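Quinone oxidoreductase (Thermus thermophilus, PDB 1IZ0) probably catalyses the NADPH-dependent reduction of quinones, as a member of the medium-chain dehydrogenase/reductase family that binds NADPH at its Rossmann-type domain. Local coordinates at residues Gly11-Val16 / Glu281-Phe286; Leu37-His42 / Ala288-Gly293; Ala135-Thr140 / Thr295-Val300. All blocks are in the same frame, centred on the assembly; numbering follows the deposited sequence.

Contact 1. Residues Gly11-Val16 / Glu281-Phe286; sequences GPLELV and EAEAAF
L13 and E283 meet through one direct polar bond, in which the backbone N of L13 donates to OE2 of E283 at 2.9 Å. With an N-H...O angle of 171° the bond is nearly straight, yet it arrives from above the carboxylate, 53° out of its plane. The glutamate gets there by folding: its CG lies beside the backbone N and the chain bends at chi2, which swings the carboxylate from the flank of the helix toward the strand. Water 1 adds a second polar link, donating to the carbonyl O of L13 at 2.9 Å and weakly to OE2 of E283. The other oxygen, OE1, forms a salt bridge with R45 of the helix 39-46, so both ends of the carboxylate are held and its rotation should be restricted.

The apolar part is carried by the L13 side chain, whose CB points at the helix. Its CD1 is the branch that makes the apolar contacts, lying 3.7 Å from CD2 of F286 and 4.1 Å from CB of A282. The approach to the F286 ring is oblique, and the two side chains run at about a right angle to each other. The same methyl is 3.5 Å from OE1 of E283, where the two side chains cross at a slant. P12 contributes at the border, its CA 3.5 Å from OE2 of E283. W4 of strand 2-6 touches both L13 and A282, while R45 also makes a cation-pi contact with F286.

The short axes of strand 13-16 and helix 282-286 make 150°, roughly antiparallel, and come within 10.0 Å. This is strand-on-helix packing, joining the N-terminal hairpin of strands 2-6 and 13-17 to the helix 282-288.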
# COMPACT_ATOMS: atom_id res chain seq x y z
N GLY A 11 15.31 16.83 -6.38
CA GLY A 11 15.35 18.17 -5.82
C GLY A 11 14.38 18.35 -4.66
O GLY A 11 13.70 17.39 -4.25
N PRO A 12 14.26 19.57 -4.11
CA PRO A 12 13.35 19.84 -3.00
C PRO A 12 11.94 20.17 -3.47
O PRO A 12 11.72 20.46 -4.64
CB PRO A 12 14.01 21.02 -2.31
CG PRO A 12 14.44 21.84 -3.49
CD PRO A 12 15.01 20.80 -4.47
N LEU A 13 10.99 20.15 -2.54
CA LEU A 13 9.60 20.48 -2.86
C LEU A 13 9.45 21.98 -2.66
O LEU A 13 10.22 22.58 -1.91
CB LEU A 13 8.65 19.76 -1.90
CG LEU A 13 8.60 18.23 -1.95
CD1 LEU A 13 7.75 17.72 -0.80
CD2 LEU A 13 8.02 17.79 -3.29
N GLU A 14 8.46 22.59 -3.31
CA GLU A 14 8.25 24.01 -3.12
C GLU A 14 6.78 24.35 -2.90
O GLU A 14 5.91 23.91 -3.66
CB GLU A 14 8.78 24.82 -4.32
CG GLU A 14 8.68 26.32 -4.09
CD GLU A 14 8.99 27.14 -5.33
OE1 GLU A 14 8.85 28.38 -5.27
OE2 GLU A 14 9.38 26.55 -6.36
N LEU A 15 6.51 25.12 -1.85
CA LEU A 15 5.15 25.54 -1.54
C LEU A 15 4.86 26.70 -2.49
O LEU A 15 5.51 27.74 -2.43
CB LEU A 15 5.07 25.99 -0.08
CG LEU A 15 3.70 26.33 0.52
CD1 LEU A 15 3.19 27.65 -0.04
CD2 LEU A 15 2.72 25.21 0.24
N VAL A 16 3.89 26.50 -3.38
CA VAL A 16 3.55 27.51 -4.37
C VAL A 16 2.05 27.77 -4.50
O VAL A 16 1.22 27.00 -4.03
CB VAL A 16 4.10 27.07 -5.75
CG1 VAL A 16 3.53 27.93 -6.86
CG2 VAL A 16 5.62 27.17 -5.75
N GLU A 281 4.43 20.59 6.69
CA GLU A 281 5.57 19.69 6.89
C GLU A 281 5.74 18.58 5.85
O GLU A 281 6.28 17.51 6.15
CB GLU A 281 5.51 19.10 8.30
CG GLU A 281 5.78 20.13 9.39
CD GLU A 281 5.48 19.63 10.78
OE1 GLU A 281 5.92 18.51 11.13
OE2 GLU A 281 4.80 20.37 11.54
N ALA A 282 5.31 18.84 4.62
CA ALA A 282 5.42 17.86 3.54
C ALA A 282 6.79 17.19 3.43
O ALA A 282 6.87 15.96 3.33
CB ALA A 282 5.06 18.52 2.22
N GLU A 283 7.86 17.98 3.42
CA GLU A 283 9.19 17.41 3.29
C GLU A 283 9.45 16.42 4.41
O GLU A 283 9.99 15.34 4.19
CB GLU A 283 10.26 18.51 3.29
CG GLU A 283 10.32 19.29 1.98
CD GLU A 283 11.01 18.51 0.87
OE1 GLU A 283 10.80 17.28 0.77
OE2 GLU A 283 11.75 19.13 0.07
N ALA A 284 9.05 16.78 5.63
CA ALA A 284 9.23 15.90 6.78
C ALA A 284 8.50 14.57 6.56
O ALA A 284 9.04 13.50 6.83
CB ALA A 284 8.71 16.59 8.04
N ALA A 285 7.26 14.65 6.06
CA ALA A 285 6.46 13.45 5.81
C ALA A 285 7.15 12.51 4.82
O ALA A 285 7.12 11.30 4.99
CB ALA A 285 5.08 13.83 5.30
N PHE A 286 7.75 13.08 3.79
CA PHE A 286 8.46 12.29 2.79
C PHE A 286 9.65 11.56 3.40
O PHE A 286 9.97 10.44 3.00
CB PHE A 286 8.94 13.18 1.64
CG PHE A 286 7.99 13.21 0.47
CD1 PHE A 286 7.99 12.17 -0.47
CD2 PHE A 286 7.08 14.26 0.31
CE1 PHE A 286 7.09 12.18 -1.54
CE2 PHE A 286 6.19 14.27 -0.76
CZ PHE A 286 6.19 13.22 -1.69
O HOH W 1 11.02 22.39 0.83

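Contact 2. Residues Leu37-His42 / Ala288-Gly293; sequences LNFADH and ALLDRG
L290 sets CD2 squarely over one face of the H42 imidazole, 3.6 Å from the ring centroid and 9° off the normal, a well-centred CH-pi contact. Its CD1 lies nearer the NE2 and CD2 atoms of that ring, 3.7 Å from NE2 of H42. The CD2 methyl also touches the F39 ring, lying 4.1 Å from CE2 of F39, so it sits against two aromatic side chains. With CG anti to the backbone N (chi1 169°) the H42 ring reaches out from the helix, and chi2 of -96° turns its face to the leucine.

L289 packs against the turn into that helix. Both of its methyls contact L37, with CD2 3.8 Å from CB of L37, while CD1 lies 3.6 Å from the carbonyl O of N38. No hydrogen bond joins the two segments; the contact rests on packing.

The next shell fixes the helix start. OD2 of D41 accepts from the backbone N of N38 at 2.7 Å, on the anti side of the carboxylate, and OD1 of N38 is hydrogen-bonded to NZ of K297 in strand 297-301. L37 and L289 both touch V298 of that strand. On the other segment, OD1 of D291 accepts from the backbone N of G293 at 2.8 Å, closing an Asx turn, and the carbonyl of R292 receives a bond from K162.

F39, which touches L290, and R292, further along the loop and not modelled past CB, bind NADPH in the cofactor complex. The packing thus borders the cofactor site between the catalytic and Rossmann domains of the medium-chain dehydrogenase fold.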
# COMPACT_ATOMS: atom_id res chain seq x y z
N LEU A 37 0.90 8.99 1.86
CA LEU A 37 2.14 8.88 1.11
C LEU A 37 2.59 7.43 0.97
O LEU A 37 2.33 6.60 1.85
CB LEU A 37 3.25 9.71 1.77
CG LEU A 37 2.96 11.22 1.87
CD1 LEU A 37 4.20 11.93 2.40
CD2 LEU A 37 2.59 11.77 0.50
N ASN A 38 3.26 7.14 -0.13
CA ASN A 38 3.73 5.79 -0.41
C ASN A 38 5.21 5.81 -0.80
O ASN A 38 5.72 6.82 -1.26
CB ASN A 38 2.93 5.20 -1.58
CG ASN A 38 1.44 5.21 -1.31
OD1 ASN A 38 0.92 4.35 -0.60
ND2 ASN A 38 0.74 6.19 -1.87
N PHE A 39 5.89 4.69 -0.61
CA PHE A 39 7.30 4.63 -0.97
C PHE A 39 7.38 5.01 -2.45
O PHE A 39 8.33 5.66 -2.89
CB PHE A 39 7.85 3.23 -0.74
CG PHE A 39 9.34 3.13 -0.93
CD1 PHE A 39 9.88 2.46 -2.02
CD2 PHE A 39 10.21 3.75 -0.03
CE1 PHE A 39 11.27 2.40 -2.21
CE2 PHE A 39 11.59 3.70 -0.21
CZ PHE A 39 12.12 3.02 -1.30
N ALA A 40 6.34 4.63 -3.19
CA ALA A 40 6.26 4.92 -4.62
C ALA A 40 6.41 6.42 -4.87
O ALA A 40 7.00 6.83 -5.88
CB ALA A 40 4.93 4.43 -5.18
N ASP A 41 5.87 7.24 -3.97
CA ASP A 41 5.96 8.69 -4.12
C ASP A 41 7.42 9.10 -3.98
O ASP A 41 7.89 9.99 -4.68
CB ASP A 41 5.12 9.41 -3.05
CG ASP A 41 3.63 9.19 -3.24
OD1 ASP A 41 3.11 9.48 -4.34
OD2 ASP A 41 2.97 8.74 -2.28
N HIS A 42 8.14 8.45 -3.08
CA HIS A 42 9.55 8.77 -2.88
C HIS A 42 10.36 8.40 -4.12
O HIS A 42 11.23 9.16 -4.54
CB HIS A 42 10.10 8.03 -1.67
CG HIS A 42 11.59 8.08 -1.56
ND1 HIS A 42 12.41 7.07 -2.02
CD2 HIS A 42 12.42 9.04 -1.06
CE1 HIS A 42 13.68 7.40 -1.81
NE2 HIS A 42 13.71 8.59 -1.22
N ALA A 288 9.76 10.60 6.50
CA ALA A 288 9.18 9.58 7.36
C ALA A 288 8.97 8.29 6.58
O ALA A 288 8.91 7.20 7.17
CB ALA A 288 7.86 10.07 7.92
N LEU A 289 8.85 8.40 5.26
CA LEU A 289 8.67 7.23 4.41
C LEU A 289 9.96 6.42 4.44
O LEU A 289 9.95 5.21 4.23
CB LEU A 289 8.39 7.66 2.96
CG LEU A 289 7.04 8.32 2.68
CD1 LEU A 289 7.07 8.99 1.30
CD2 LEU A 289 5.93 7.27 2.76
N LEU A 290 11.07 7.10 4.72
CA LEU A 290 12.38 6.45 4.77
C LEU A 290 12.75 5.98 6.18
O LEU A 290 13.68 5.20 6.35
CB LEU A 290 13.45 7.41 4.25
CG LEU A 290 13.15 8.05 2.89
CD1 LEU A 290 14.35 8.87 2.43
CD2 LEU A 290 12.83 6.96 1.87
N ASP A 291 12.03 6.47 7.18
CA ASP A 291 12.31 6.06 8.55
C ASP A 291 11.69 4.70 8.84
O ASP A 291 10.49 4.59 9.08
CB ASP A 291 11.78 7.10 9.54
CG ASP A 291 11.80 6.60 10.97
OD1 ASP A 291 12.64 5.73 11.28
OD2 ASP A 291 10.98 7.09 11.78
N ARG A 292 12.51 3.66 8.80
CA ARG A 292 12.04 2.30 9.05
C ARG A 292 11.33 2.22 10.41
O ARG A 292 10.48 1.36 10.62
CB ARG A 292 13.22 1.32 9.01
N GLY A 293 11.69 3.14 11.30
CA GLY A 293 11.11 3.17 12.63
C GLY A 293 9.62 3.47 12.69
O GLY A 293 8.94 3.02 13.61

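Contact 3. Residues Ala135-Thr140 / Thr295-Val300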
# COMPACT_ATOMS: atom_id res chain seq x y z
N ALA A 135 4.65 -4.33 10.12
CA ALA A 135 4.20 -3.23 10.97
C ALA A 135 4.07 -1.95 10.14
O ALA A 135 3.81 -0.88 10.68
CB ALA A 135 5.19 -3.01 12.12
N GLY A 136 4.26 -2.08 8.83
CA GLY A 136 4.15 -0.94 7.94
C GLY A 136 2.77 -0.77 7.35
O GLY A 136 1.83 -1.50 7.71
N ALA A 137 2.63 0.18 6.43
CA ALA A 137 1.35 0.45 5.80
C ALA A 137 0.82 -0.77 5.07
O ALA A 137 -0.28 -1.24 5.35
CB ALA A 137 1.48 1.63 4.83
N LEU A 138 1.60 -1.30 4.13
CA LEU A 138 1.18 -2.47 3.36
C LEU A 138 1.03 -3.68 4.29
O LEU A 138 0.04 -4.42 4.22
CB LEU A 138 2.20 -2.78 2.27
CG LEU A 138 1.70 -3.54 1.03
CD1 LEU A 138 2.90 -3.95 0.18
CD2 LEU A 138 0.91 -4.77 1.44
N GLY A 139 2.03 -3.88 5.14
CA GLY A 139 2.02 -5.01 6.06
C GLY A 139 0.79 -5.14 6.93
O GLY A 139 0.14 -6.19 6.94
N THR A 140 0.47 -4.08 7.67
CA THR A 140 -0.70 -4.11 8.54
C THR A 140 -1.95 -4.38 7.73
O THR A 140 -2.86 -5.08 8.19
CB THR A 140 -0.87 -2.79 9.30
OG1 THR A 140 -0.85 -1.70 8.37
CG2 THR A 140 0.25 -2.63 10.32
N THR A 295 5.60 3.28 11.97
CA THR A 295 4.69 2.16 11.74
C THR A 295 3.42 2.72 11.12
O THR A 295 3.05 3.87 11.36
CB THR A 295 4.34 1.41 13.05
OG1 THR A 295 3.79 2.33 14.00
CG2 THR A 295 5.58 0.74 13.64
N GLY A 296 2.76 1.91 10.30
CA GLY A 296 1.54 2.37 9.68
C GLY A 296 1.79 3.32 8.52
O GLY A 296 2.91 3.48 8.06
N LYS A 297 0.71 3.96 8.07
CA LYS A 297 0.73 4.88 6.95
C LYS A 297 1.14 6.30 7.29
O LYS A 297 0.69 6.86 8.30
CB LYS A 297 -0.67 4.94 6.33
CG LYS A 297 -0.75 5.68 5.02
CD LYS A 297 -0.40 4.75 3.87
CE LYS A 297 -0.80 5.35 2.53
NZ LYS A 297 -0.61 4.35 1.45
N VAL A 298 1.98 6.90 6.44
CA VAL A 298 2.40 8.29 6.64
C VAL A 298 1.32 9.11 5.96
O VAL A 298 1.04 8.93 4.79
CB VAL A 298 3.75 8.61 5.95
CG1 VAL A 298 4.04 10.11 6.08
CG2 VAL A 298 4.88 7.80 6.57
N VAL A 299 0.71 10.02 6.71
CA VAL A 299 -0.37 10.83 6.17
C VAL A 299 -0.15 12.33 6.35
O VAL A 299 0.31 12.78 7.40
CB VAL A 299 -1.71 10.46 6.86
CG1 VAL A 299 -2.82 11.41 6.40
CG2 VAL A 299 -2.07 9.01 6.55
N VAL A 300 -0.49 13.09 5.32
CA VAL A 300 -0.39 14.54 5.38
C VAL A 300 -1.83 15.04 5.53
O VAL A 300 -2.71 14.70 4.73
CB VAL A 300 0.24 15.13 4.10
CG1 VAL A 300 0.26 16.65 4.19
CG2 VAL A 300 1.67 14.60 3.94
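The backbone N of G296 donates to the carbonyl O of A135 at 3.0 Å, in the carbonyl plane and with an N-H...O angle of 154°, just before helix 137-140 begins. This is where the loop entering the first helix of the Rossmann fold, after strand 128-131, meets the loop leading into strand 297-301. G136 occupies the N-cap position, and the CA atoms of A137 and G296 approach to 4.3 Å; G296 has a positive phi (76°), a conformation that glycine adopts easily.

T295 brings its CB to within 3.3 Å of the carbonyl O of A135, and its CG2 meets CB of A135 at 4.1 Å. The A135 carbonyl thus has the G296 N-H and the T295 side chain around it.

A137, an NADPH-binding residue in the cofactor complex, points its CB at strand 297-300. K297 passes alongside it, and its NZ forms a salt bridge with E62 besides the N38 bond. The chain leaves anti to the backbone N and then bends (chi2 85°), which brings CD of K297 to 3.8 Å from CB of A137.

The three contacts follow one C-terminal run, helix 282-288, its succeeding loop and strand 297-301, as it meets three earlier parts of the chain: residues 11-16, 37-42 and 135-140, in that order. Centres of contacts 1 and 2 lie about 13 Å apart, those of 2 and 3 about 9 Å, and those of 1 and 3 about 19 Å. F286 packs on D41 between contacts 1 and 2, while the backbone N of L37 pairs with the carbonyl O of V298 between 2 and 3, where strands 27-37 and 297-301 run antiparallel. The series thus leads from the N-terminal hairpin to the Rossmann domain, with NADPH-binding residues in contacts 2 and 3.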